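Long-range contacts in ECL CdiI (Enterobacter cloacae subsp. cloacae, PDB 4NTQ), which serves as the immunity protein of a contact-dependent growth inhibition module, bound in this complex to the CdiA toxin, a ribosomal RNase: residues 36-41 / 69-74; 63-68 / 75-80; 81-86 / 111-116; 87-92 / 131-136. All blocks are in the same frame, centred on the assembly; numbering follows the deposited sequence.

Contact 1: residues 36-41 / 69-74; sequences LSYWDI and YEPEKT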
# COMPACT_ATOMS: atom_id res chain seq x y z
N LEU B 36 -2.71 1.25 13.50
CA LEU B 36 -3.64 0.53 14.36
C LEU B 36 -4.71 1.43 14.97
O LEU B 36 -5.45 1.02 15.87
CB LEU B 36 -2.86 -0.16 15.50
CG LEU B 36 -1.72 -1.07 15.07
CD1 LEU B 36 -0.91 -1.51 16.30
CD2 LEU B 36 -2.26 -2.26 14.33
N SER B 37 -4.78 2.67 14.52
CA SER B 37 -5.67 3.64 15.18
C SER B 37 -7.16 3.31 15.00
O SER B 37 -7.99 3.71 15.80
CB SER B 37 -5.35 5.08 14.76
OG SER B 37 -5.60 5.27 13.38
N TYR B 38 -7.47 2.54 13.96
CA TYR B 38 -8.86 2.17 13.66
C TYR B 38 -9.02 0.64 13.66
O TYR B 38 -9.90 0.11 14.32
CB TYR B 38 -9.27 2.76 12.30
CG TYR B 38 -10.71 2.49 11.89
CD1 TYR B 38 -11.77 3.16 12.48
CD2 TYR B 38 -11.00 1.58 10.88
CE1 TYR B 38 -13.08 2.93 12.10
CE2 TYR B 38 -12.31 1.34 10.48
CZ TYR B 38 -13.33 2.01 11.10
OH TYR B 38 -14.62 1.77 10.71
N TRP B 39 -8.15 -0.05 12.93
CA TRP B 39 -8.13 -1.51 12.90
C TRP B 39 -7.00 -2.09 13.74
O TRP B 39 -5.87 -1.60 13.66
CB TRP B 39 -7.87 -1.98 11.47
CG TRP B 39 -9.10 -2.16 10.63
CD1 TRP B 39 -10.40 -1.97 11.01
CD2 TRP B 39 -9.14 -2.58 9.26
NE1 TRP B 39 -11.25 -2.24 9.96
CE2 TRP B 39 -10.50 -2.62 8.87
CE3 TRP B 39 -8.17 -2.91 8.32
CZ2 TRP B 39 -10.89 -2.98 7.59
CZ3 TRP B 39 -8.56 -3.28 7.04
CH2 TRP B 39 -9.91 -3.31 6.69
N ASP B 40 -7.27 -3.14 14.51
CA ASP B 40 -6.18 -3.97 15.03
C ASP B 40 -5.80 -5.00 13.96
O ASP B 40 -6.37 -5.00 12.87
CB ASP B 40 -6.53 -4.65 16.37
CG ASP B 40 -7.78 -5.54 16.29
OD1 ASP B 40 -8.47 -5.66 17.32
OD2 ASP B 40 -8.06 -6.12 15.23
N ILE B 41 -4.85 -5.88 14.28
CA ILE B 41 -4.33 -6.83 13.29
C ILE B 41 -5.35 -7.93 12.96
O ILE B 41 -5.41 -8.43 11.83
CB ILE B 41 -2.96 -7.43 13.74
CG1 ILE B 41 -1.92 -6.33 13.73
CG2 ILE B 41 -2.47 -8.53 12.77
CD1 ILE B 41 -1.47 -5.93 12.32
N TYR B 69 -8.26 3.71 8.10
CA TYR B 69 -8.69 4.63 9.12
C TYR B 69 -10.19 4.67 9.04
O TYR B 69 -10.78 3.96 8.22
CB TYR B 69 -8.09 6.01 8.88
CG TYR B 69 -6.58 6.00 8.95
CD1 TYR B 69 -5.81 5.80 7.81
CD2 TYR B 69 -5.93 6.19 10.17
CE1 TYR B 69 -4.42 5.79 7.88
CE2 TYR B 69 -4.55 6.18 10.25
CZ TYR B 69 -3.80 5.99 9.11
OH TYR B 69 -2.43 5.98 9.20
N GLU B 70 -10.79 5.47 9.92
CA GLU B 70 -12.20 5.80 9.81
C GLU B 70 -12.47 6.15 8.36
O GLU B 70 -11.88 7.08 7.83
CB GLU B 70 -12.51 7.01 10.69
CG GLU B 70 -14.00 7.30 10.85
CD GLU B 70 -14.66 6.37 11.85
OE1 GLU B 70 -14.05 6.10 12.90
OE2 GLU B 70 -15.79 5.90 11.58
N PRO B 71 -13.33 5.36 7.70
CA PRO B 71 -13.60 5.54 6.26
C PRO B 71 -14.08 6.95 5.85
O PRO B 71 -13.71 7.40 4.77
CB PRO B 71 -14.67 4.48 5.97
CG PRO B 71 -14.41 3.41 7.01
CD PRO B 71 -13.98 4.15 8.25
N GLU B 72 -14.85 7.64 6.69
CA GLU B 72 -15.29 9.00 6.36
C GLU B 72 -14.19 10.03 6.58
O GLU B 72 -14.25 11.13 6.05
CB GLU B 72 -16.56 9.38 7.14
N LYS B 73 -13.18 9.66 7.38
CA LYS B 73 -12.09 10.59 7.64
C LYS B 73 -10.84 10.18 6.88
O LYS B 73 -9.77 10.71 7.10
CB LYS B 73 -11.81 10.67 9.14
N THR B 74 -10.99 9.22 5.97
CA THR B 74 -9.84 8.70 5.24
C THR B 74 -9.64 9.38 3.88
O THR B 74 -10.58 9.51 3.11
CB THR B 74 -9.99 7.18 5.01
OG1 THR B 74 -10.14 6.52 6.27
CG2 THR B 74 -8.78 6.63 4.30

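Contact 2: residues 63-68 / 75-80; sequences ALAVSM and NFIFTW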
# COMPACT_ATOMS: atom_id res chain seq x y z
N ALA B 63 -7.83 -7.26 -3.19
CA ALA B 63 -7.11 -6.12 -2.66
C ALA B 63 -6.90 -6.33 -1.18
O ALA B 63 -7.87 -6.53 -0.44
CB ALA B 63 -7.88 -4.86 -2.90
N LEU B 64 -5.63 -6.27 -0.76
CA LEU B 64 -5.23 -6.41 0.64
C LEU B 64 -4.80 -5.06 1.19
O LEU B 64 -3.70 -4.60 0.89
CB LEU B 64 -4.04 -7.36 0.78
CG LEU B 64 -4.15 -8.74 0.14
CD1 LEU B 64 -2.85 -9.53 0.32
CD2 LEU B 64 -5.30 -9.50 0.72
N ALA B 65 -5.64 -4.44 2.02
CA ALA B 65 -5.32 -3.13 2.59
C ALA B 65 -4.21 -3.25 3.63
O ALA B 65 -4.22 -4.16 4.46
CB ALA B 65 -6.55 -2.50 3.21
N VAL B 66 -3.25 -2.34 3.59
CA VAL B 66 -2.22 -2.32 4.63
C VAL B 66 -2.19 -0.98 5.35
O VAL B 66 -1.21 -0.60 6.00
CB VAL B 66 -0.86 -2.71 4.07
CG1 VAL B 66 -0.92 -4.16 3.56
CG2 VAL B 66 -0.44 -1.75 2.99
N SER B 67 -3.30 -0.25 5.21
CA SER B 67 -3.58 0.87 6.08
C SER B 67 -5.08 1.10 6.02
O SER B 67 -5.71 0.84 4.99
CB SER B 67 -2.82 2.13 5.66
OG SER B 67 -3.34 2.66 4.45
N MSE B 68 -5.64 1.59 7.12
CA MSE B 68 -7.06 1.82 7.21
C MSE B 68 -7.32 2.80 8.33
O MSE B 68 -6.66 2.76 9.38
CB MSE B 68 -7.80 0.51 7.51
CG MSE B 68 -9.31 0.67 7.57
SE MSE B 68 -10.03 1.25 5.84
CE MSE B 68 -8.94 0.08 4.69
N ASN B 75 -8.41 9.81 3.61
CA ASN B 75 -8.08 10.37 2.30
C ASN B 75 -7.58 9.33 1.30
O ASN B 75 -7.83 9.45 0.09
CB ASN B 75 -7.04 11.48 2.43
CG ASN B 75 -7.67 12.80 2.77
OD1 ASN B 75 -8.79 13.10 2.35
ND2 ASN B 75 -6.96 13.61 3.56
N PHE B 76 -6.85 8.33 1.79
CA PHE B 76 -6.30 7.27 0.95
C PHE B 76 -5.80 6.09 1.79
O PHE B 76 -5.49 6.25 2.96
CB PHE B 76 -5.14 7.81 0.11
CG PHE B 76 -3.98 8.31 0.93
CD1 PHE B 76 -2.95 7.45 1.30
CD2 PHE B 76 -3.91 9.63 1.32
CE1 PHE B 76 -1.88 7.91 2.04
CE2 PHE B 76 -2.84 10.09 2.05
CZ PHE B 76 -1.83 9.23 2.42
N ILE B 77 -5.70 4.92 1.18
CA ILE B 77 -5.15 3.77 1.86
C ILE B 77 -4.18 3.06 0.93
O ILE B 77 -4.35 3.09 -0.29
CB ILE B 77 -6.24 2.77 2.28
CG1 ILE B 77 -6.93 2.20 1.04
CG2 ILE B 77 -7.24 3.44 3.23
CD1 ILE B 77 -7.99 1.15 1.33
N PHE B 78 -3.15 2.44 1.51
CA PHE B 78 -2.23 1.62 0.74
C PHE B 78 -2.78 0.22 0.65
O PHE B 78 -3.33 -0.31 1.61
CB PHE B 78 -0.83 1.59 1.37
CG PHE B 78 -0.12 2.91 1.31
CD1 PHE B 78 0.66 3.25 0.22
CD2 PHE B 78 -0.24 3.82 2.35
CE1 PHE B 78 1.31 4.46 0.17
CE2 PHE B 78 0.40 5.04 2.30
CZ PHE B 78 1.18 5.36 1.20
N THR B 79 -2.65 -0.38 -0.53
CA THR B 79 -3.09 -1.74 -0.73
C THR B 79 -2.06 -2.51 -1.53
O THR B 79 -1.25 -1.93 -2.26
CB THR B 79 -4.39 -1.80 -1.54
OG1 THR B 79 -4.12 -1.35 -2.87
CG2 THR B 79 -5.48 -0.93 -0.90
N TRP B 80 -2.09 -3.83 -1.37
CA TRP B 80 -1.39 -4.72 -2.28
C TRP B 80 -2.47 -5.52 -2.97
O TRP B 80 -3.35 -6.08 -2.30
CB TRP B 80 -0.37 -5.57 -1.53
CG TRP B 80 0.80 -4.70 -1.07
CD1 TRP B 80 0.81 -3.83 -0.02
CD2 TRP B 80 2.09 -4.58 -1.70
NE1 TRP B 80 2.02 -3.19 0.06
CE2 TRP B 80 2.83 -3.63 -0.95
CE3 TRP B 80 2.70 -5.19 -2.81
CZ2 TRP B 80 4.14 -3.28 -1.28
CZ3 TRP B 80 4.00 -4.84 -3.13
CH2 TRP B 80 4.70 -3.89 -2.37
O HOH W 1 -3.39 5.14 4.48

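Contact 3: residues 81-86 / 111-116; sequences VLYFED and KFIESR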
# COMPACT_ATOMS: atom_id res chain seq x y z
N VAL B 81 -2.42 -5.54 -4.30
CA VAL B 81 -3.50 -6.05 -5.12
C VAL B 81 -3.08 -7.29 -5.88
O VAL B 81 -2.07 -7.27 -6.59
CB VAL B 81 -3.96 -4.98 -6.12
CG1 VAL B 81 -4.95 -5.56 -7.11
CG2 VAL B 81 -4.55 -3.79 -5.38
N LEU B 82 -3.85 -8.37 -5.74
CA LEU B 82 -3.51 -9.66 -6.35
C LEU B 82 -4.41 -9.88 -7.56
O LEU B 82 -5.63 -9.76 -7.45
CB LEU B 82 -3.69 -10.80 -5.35
CG LEU B 82 -2.60 -11.03 -4.30
CD1 LEU B 82 -2.27 -9.79 -3.49
CD2 LEU B 82 -3.01 -12.15 -3.38
N TYR B 83 -3.81 -10.18 -8.70
CA TYR B 83 -4.60 -10.46 -9.89
C TYR B 83 -4.37 -11.91 -10.26
O TYR B 83 -3.24 -12.34 -10.38
CB TYR B 83 -4.18 -9.56 -11.05
CG TYR B 83 -4.57 -8.11 -10.94
CD1 TYR B 83 -5.88 -7.70 -11.24
CD2 TYR B 83 -3.64 -7.12 -10.60
CE1 TYR B 83 -6.24 -6.36 -11.18
CE2 TYR B 83 -4.00 -5.76 -10.53
CZ TYR B 83 -5.31 -5.40 -10.81
OH TYR B 83 -5.68 -4.08 -10.75
N PHE B 84 -5.44 -12.67 -10.42
CA PHE B 84 -5.32 -14.09 -10.71
C PHE B 84 -5.41 -14.44 -12.19
O PHE B 84 -6.39 -14.09 -12.85
CB PHE B 84 -6.37 -14.86 -9.93
CG PHE B 84 -6.32 -14.61 -8.46
CD1 PHE B 84 -5.36 -15.23 -7.68
CD2 PHE B 84 -7.21 -13.73 -7.86
CE1 PHE B 84 -5.29 -15.00 -6.31
CE2 PHE B 84 -7.15 -13.48 -6.49
CZ PHE B 84 -6.18 -14.12 -5.71
N GLU B 85 -4.38 -15.10 -12.72
CA GLU B 85 -4.41 -15.64 -14.07
C GLU B 85 -3.85 -17.04 -14.09
O GLU B 85 -2.63 -17.24 -14.00
CB GLU B 85 -3.63 -14.76 -15.04
CG GLU B 85 -4.31 -13.45 -15.33
CD GLU B 85 -3.53 -12.61 -16.31
OE1 GLU B 85 -2.97 -13.16 -17.29
OE2 GLU B 85 -3.49 -11.38 -16.09
N ASP B 86 -4.76 -18.01 -14.21
CA ASP B 86 -4.43 -19.42 -14.09
C ASP B 86 -3.73 -19.77 -12.76
O ASP B 86 -4.32 -19.56 -11.70
CB ASP B 86 -3.68 -19.90 -15.33
CG ASP B 86 -4.45 -19.60 -16.61
OD1 ASP B 86 -3.81 -19.33 -17.65
OD2 ASP B 86 -5.70 -19.62 -16.55
N LYS B 111 -14.32 -3.67 -5.11
CA LYS B 111 -15.02 -2.82 -6.08
C LYS B 111 -14.20 -1.59 -6.46
O LYS B 111 -14.41 -1.00 -7.52
CB LYS B 111 -16.39 -2.36 -5.54
CG LYS B 111 -17.41 -3.47 -5.31
CD LYS B 111 -17.73 -4.23 -6.59
CE LYS B 111 -18.38 -3.33 -7.65
NZ LYS B 111 -18.68 -4.07 -8.92
N PHE B 112 -13.27 -1.19 -5.59
CA PHE B 112 -12.52 0.06 -5.82
C PHE B 112 -11.27 -0.19 -6.64
O PHE B 112 -10.48 0.70 -6.90
CB PHE B 112 -12.20 0.74 -4.48
CG PHE B 112 -13.42 1.27 -3.78
CD1 PHE B 112 -13.71 2.63 -3.77
CD2 PHE B 112 -14.31 0.40 -3.17
CE1 PHE B 112 -14.85 3.12 -3.14
CE2 PHE B 112 -15.46 0.87 -2.54
CZ PHE B 112 -15.73 2.24 -2.52
N ILE B 113 -11.12 -1.43 -7.07
CA ILE B 113 -9.95 -1.87 -7.81
C ILE B 113 -10.43 -2.23 -9.20
O ILE B 113 -11.43 -2.93 -9.33
CB ILE B 113 -9.39 -3.17 -7.19
CG1 ILE B 113 -8.78 -2.87 -5.81
CG2 ILE B 113 -8.39 -3.82 -8.14
CD1 ILE B 113 -7.90 -1.63 -5.77
N GLU B 114 -9.73 -1.77 -10.23
CA GLU B 114 -10.15 -2.14 -11.56
C GLU B 114 -9.17 -3.13 -12.17
O GLU B 114 -8.19 -3.51 -11.54
CB GLU B 114 -10.35 -0.92 -12.45
CG GLU B 114 -9.09 -0.18 -12.80
CD GLU B 114 -9.40 1.14 -13.46
OE1 GLU B 114 -10.59 1.55 -13.44
OE2 GLU B 114 -8.46 1.76 -14.01
N SER B 115 -9.46 -3.54 -13.40
CA SER B 115 -8.73 -4.64 -14.01
C SER B 115 -7.27 -4.27 -14.17
O SER B 115 -6.90 -3.11 -14.01
CB SER B 115 -9.37 -5.05 -15.34
OG SER B 115 -8.71 -4.46 -16.44
N ARG B 116 -6.46 -5.27 -14.47
CA ARG B 116 -5.01 -5.13 -14.39
C ARG B 116 -4.42 -4.41 -15.59
O ARG B 116 -4.80 -4.68 -16.72
CB ARG B 116 -4.38 -6.53 -14.30
CG ARG B 116 -2.87 -6.57 -14.51
CD ARG B 116 -2.35 -7.99 -14.27
NE ARG B 116 -0.94 -8.14 -14.59
CZ ARG B 116 -0.47 -8.82 -15.63
NH1 ARG B 116 -1.31 -9.43 -16.47
NH2 ARG B 116 0.83 -8.88 -15.85

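Contact 4: residues 87-92 / 131-136; sequences EKVYVQ and TDLNSV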
# COMPACT_ATOMS: atom_id res chain seq x y z
N GLU B 87 -2.50 -20.28 -12.81
CA GLU B 87 -1.77 -20.66 -11.60
C GLU B 87 -0.74 -19.60 -11.23
O GLU B 87 0.15 -19.84 -10.42
CB GLU B 87 -1.07 -22.00 -11.77
CG GLU B 87 -2.01 -23.18 -12.03
CD GLU B 87 -2.80 -23.57 -10.80
OE1 GLU B 87 -2.18 -23.70 -9.72
OE2 GLU B 87 -4.03 -23.75 -10.91
N LYS B 88 -0.87 -18.43 -11.84
CA LYS B 88 0.05 -17.33 -11.58
C LYS B 88 -0.72 -16.17 -10.99
O LYS B 88 -1.86 -15.92 -11.37
CB LYS B 88 0.76 -16.91 -12.87
CG LYS B 88 1.84 -15.84 -12.64
CD LYS B 88 2.80 -15.71 -13.83
CE LYS B 88 3.69 -16.93 -13.99
NZ LYS B 88 4.74 -16.73 -15.02
N VAL B 89 -0.11 -15.47 -10.04
CA VAL B 89 -0.74 -14.34 -9.39
C VAL B 89 0.16 -13.13 -9.50
O VAL B 89 1.29 -13.17 -9.02
CB VAL B 89 -1.00 -14.60 -7.90
CG1 VAL B 89 -1.78 -13.45 -7.29
CG2 VAL B 89 -1.77 -15.91 -7.71
N TYR B 90 -0.32 -12.06 -10.14
CA TYR B 90 0.43 -10.81 -10.22
C TYR B 90 0.04 -9.94 -9.05
O TYR B 90 -1.11 -9.96 -8.60
CB TYR B 90 0.18 -10.07 -11.55
CG TYR B 90 0.57 -10.91 -12.75
CD1 TYR B 90 1.89 -10.99 -13.18
CD2 TYR B 90 -0.39 -11.67 -13.42
CE1 TYR B 90 2.25 -11.80 -14.26
CE2 TYR B 90 -0.05 -12.47 -14.51
CZ TYR B 90 1.27 -12.53 -14.92
OH TYR B 90 1.60 -13.33 -15.98
N VAL B 91 1.01 -9.19 -8.54
CA VAL B 91 0.82 -8.38 -7.37
C VAL B 91 1.33 -6.98 -7.64
O VAL B 91 2.46 -6.79 -8.12
CB VAL B 91 1.58 -8.94 -6.14
CG1 VAL B 91 1.17 -8.19 -4.88
CG2 VAL B 91 1.34 -10.43 -5.97
N GLN B 92 0.50 -6.00 -7.32
CA GLN B 92 0.83 -4.61 -7.54
C GLN B 92 0.59 -3.89 -6.23
O GLN B 92 -0.06 -4.43 -5.33
CB GLN B 92 -0.03 -4.02 -8.65
CG GLN B 92 0.31 -4.59 -10.01
CD GLN B 92 -0.42 -3.91 -11.16
OE1 GLN B 92 -1.01 -2.84 -11.01
NE2 GLN B 92 -0.39 -4.55 -12.32
N THR B 131 3.80 -14.40 -7.82
CA THR B 131 3.92 -15.62 -7.05
C THR B 131 2.87 -16.61 -7.55
O THR B 131 1.97 -16.23 -8.29
CB THR B 131 3.76 -15.35 -5.54
OG1 THR B 131 4.01 -16.55 -4.82
CG2 THR B 131 2.34 -14.84 -5.20
N ASP B 132 2.97 -17.87 -7.16
CA ASP B 132 2.07 -18.90 -7.69
C ASP B 132 0.75 -18.93 -6.91
O ASP B 132 0.66 -18.44 -5.79
CB ASP B 132 2.75 -20.27 -7.65
CG ASP B 132 2.89 -20.80 -6.24
OD1 ASP B 132 3.36 -20.05 -5.36
OD2 ASP B 132 2.50 -21.95 -5.99
N LEU B 133 -0.29 -19.50 -7.52
CA LEU B 133 -1.60 -19.58 -6.89
C LEU B 133 -1.56 -20.34 -5.57
O LEU B 133 -2.15 -19.90 -4.59
CB LEU B 133 -2.61 -20.26 -7.82
CG LEU B 133 -4.04 -20.34 -7.30
CD1 LEU B 133 -4.49 -18.94 -6.89
CD2 LEU B 133 -4.95 -20.91 -8.38
N ASN B 134 -0.86 -21.48 -5.55
CA ASN B 134 -0.77 -22.29 -4.34
C ASN B 134 -0.28 -21.50 -3.13
O ASN B 134 -0.73 -21.73 -2.00
CB ASN B 134 0.14 -23.51 -4.54
CG ASN B 134 -0.57 -24.66 -5.23
OD1 ASN B 134 -1.79 -24.82 -5.12
ND2 ASN B 134 0.19 -25.48 -5.93
N SER B 135 0.63 -20.57 -3.35
CA SER B 135 1.21 -19.88 -2.21
C SER B 135 0.18 -18.88 -1.66
O SER B 135 0.17 -18.58 -0.47
CB SER B 135 2.54 -19.20 -2.57
OG SER B 135 2.31 -18.13 -3.46
N VAL B 136 -0.70 -18.40 -2.53
CA VAL B 136 -1.77 -17.51 -2.09
C VAL B 136 -2.86 -18.31 -1.37
O VAL B 136 -3.41 -17.87 -0.36
CB VAL B 136 -2.38 -16.73 -3.26
CG1 VAL B 136 -3.59 -15.92 -2.78
CG2 VAL B 136 -1.33 -15.81 -3.88
O HOH W 2 0.29 -22.61 -7.76

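Contact 1: residues 36-41 / 69-74
With chi1 of -178°, Tyr38 swings its ring away from its own backbone N and lays it against the chain at Tyr69 and Glu70, while Glu70 has chi1 at -170° and then bends at chi2, which folds its carboxylate back to the same ring. Two surface loops meet here: 36-41 leads from strand 28-35 into helix 41-58, and 69-74 is part of the loop joining strands 61-65 and 76-85, a beta hairpin. The Tyr38 ring does most of the work. One face lies on the backbone of the hairpin loop, with Tyr69 O and Glu70 N both above that face but displaced toward the rim. Nearer the middle of the ring, Glu70 CA makes a CH-pi contact, 3.9 Å from the Tyr38 centroid. The Glu70 carboxylate stands steeply to the ring, and its OE1 comes to 3.4 Å from Tyr38 CE1. Farther out, Pro71 CD touches the phenol end, 3.6 Å from Tyr38 CZ. Beside Tyr38, Ser37 OG lies obliquely against the Tyr69 ring, whose OH is hydrogen-bonded to Glu16. No hydrogen bond links the two loops, so they are held by van der Waals contact and the CH-pi interaction. Just beyond, Asp40 caps the start of helix 41-58 by accepting from Asp43 N. The hairpin loop also reaches the bound toxin: Lys73 makes backbone hydrogen bonds to the CdiA chain, and Tyr69 packs on Gln181 of CdiA. Ser37 OG sits 3.4 Å from Tyr69 CD2.

Contact 2: residues 63-68 / 75-80
Leu64 and Trp80 form the antiparallel hydrogen-bonded pair at the tight end of this beta hairpin, in which strand 76-85 runs back along strand 61-65 at the edge of a four-stranded sheet. Leu64 N gives its hydrogen to Trp80 O at 2.8 Å, and Trp80 N returns one to Leu64 O at 2.9 Å. The next pair, Ala65 and Thr79, is non-hydrogen-bonded and close, their CA atoms 4.2 Å apart, and Thr79 OG1 turns to Asn94 O on the neighbouring strand. A third bond, Val66 N to Phe78 O, is nearly straight, with 174° at the hydrogen. Val66 also fills the side of the hairpin on which Trp80 lies: its CG2 reaches Phe78 CB and comes to the edge of the indole, 3.9 Å from Trp80 CD1. Next to Ser67, selenomethionine Met68 bends at chi2 and chi3 to bring CE to 3.7 Å from Ile77 CD1, the two side chains lying side by side.

Beyond Ala65 segment 63-68 leaves the strand; Val66 N still bonds, but at Ser67 the ladder gives out. No backbone carbonyl across the contact accepts from Phe78 N; a serine hydroxyl does. A water then links the two segments, bound by Ser67 OG and donating to Phe76 O at 2.8 Å. The toxin lies along strand 76-85: Phe76 packs on Pro179, Phe78 on Thr201 and Trp80 on Arg222 of the CdiA chain. Ser67 has chi1 of 71°, which carries OG to Phe78 N, 3.0 Å away, with the N-H directed at it within 18° of straight.

Contact 3: residues 81-86 / 111-116
Glu114 O receives the hydroxyl of Tyr83 at 2.7 Å from Tyr83 OH, nearly in line with the C=O bond (164°) and at the edge of the phenol ring, close to its plane. The bond ties strand 76-85 of the four-stranded antiparallel sheet to the long loop between strands 88-97 and 129-132. Arg116 lies over one face of the same ring. Its CB sits above the centre, 3.5 Å from the Tyr83 centroid in a CH-pi contact, and the chain, extended from CG to NE, carries on past CD2 of Tyr83 toward Glu85. There Arg116 NH1 forms a salt bridge with Glu85 OE2 at 2.9 Å, the carboxylate turned 63° from the guanidinium plane.

At the other end Ile113 slides past Val81, with Val81 CG1 4.0 Å from Ile113 CG2; the same CG2 lies 3.8 Å from Tyr83 OH. The strand thus meets the loop through alternate residues, Val81, Tyr83 and Glu85, passing from apolar through aromatic to charged. Arg116 has more than one partner: NE makes a salt bridge with Glu128, and the guanidinium makes a cation-pi contact with Tyr90. Two carboxylates and an aromatic face would all be expected to stabilise its positive charge, while the Tyr83 hydroxyl ties the loop backbone at Glu114, so one neutral hydrogen bond and one charge pair hold the loop to the strand, with the apolar Ile113 contact at the other end.

Contact 4: residues 87-92 / 131-136
Val89, Glu87 and Leu133 carry this contact, where strand 88-97 pairs antiparallel with edge strand 129-132 as the latter gives way to helix 133-144. Val89 is gripped through both backbone polar atoms: its N donates to Thr131 O at 2.8 Å, and its O accepts from Thr131 N at 3.0 Å. On the face shared with Thr131, its CG2 presses into the first turn of the helix, 3.8 Å from Leu133 CA and 3.9 Å from Val136 CG2.

Glu87 O continues the ladder by accepting from Leu133 N at 3.0 Å, though the donor stands well above the carbonyl plane. The bent Glu87 side chain lies over Leu133, with OE2 3.9 Å from Leu133 CD2. Leu133 packs inward on Phe84 and Leu56.

Asp132 is the N-cap; its OD1 bond to Ser135 N is weak, but Asp132 O accepts from both Ser135 N and Ser135 OG, on one face of its plane. A water donates to Asp132 OD2 and accepts from Asn134 N. The ladder hands over to the helix through a poorly directed bond and a weak cap; the Asp132 carboxylate would be expected to favour the helix N-terminus, at some cost in repulsion from Glu87.

Overall arrangement
Contact 2 is the buried heart of the set, contact 1 lies at the surface, and contacts 3 and 4 are part buried. Contacts 2, 3 and 4 share one antiparallel sheet: strand 76-85 serves both 2 and 3, and its neighbour 88-97 serves 4, with Tyr83 N probably hydrogen-bonded to Tyr90 O between them. Contact 1 joins this group through Met68, on which Tyr38 and Trp39 pack. Its centre is about 28 Å from that of contact 4, on the opposite side of the chain's centre. Backbone ladders dominate 2 and 4, contact 3 relies on side-chain polar bonds and a charge pair, and contact 1 has no hydrogen bond across it.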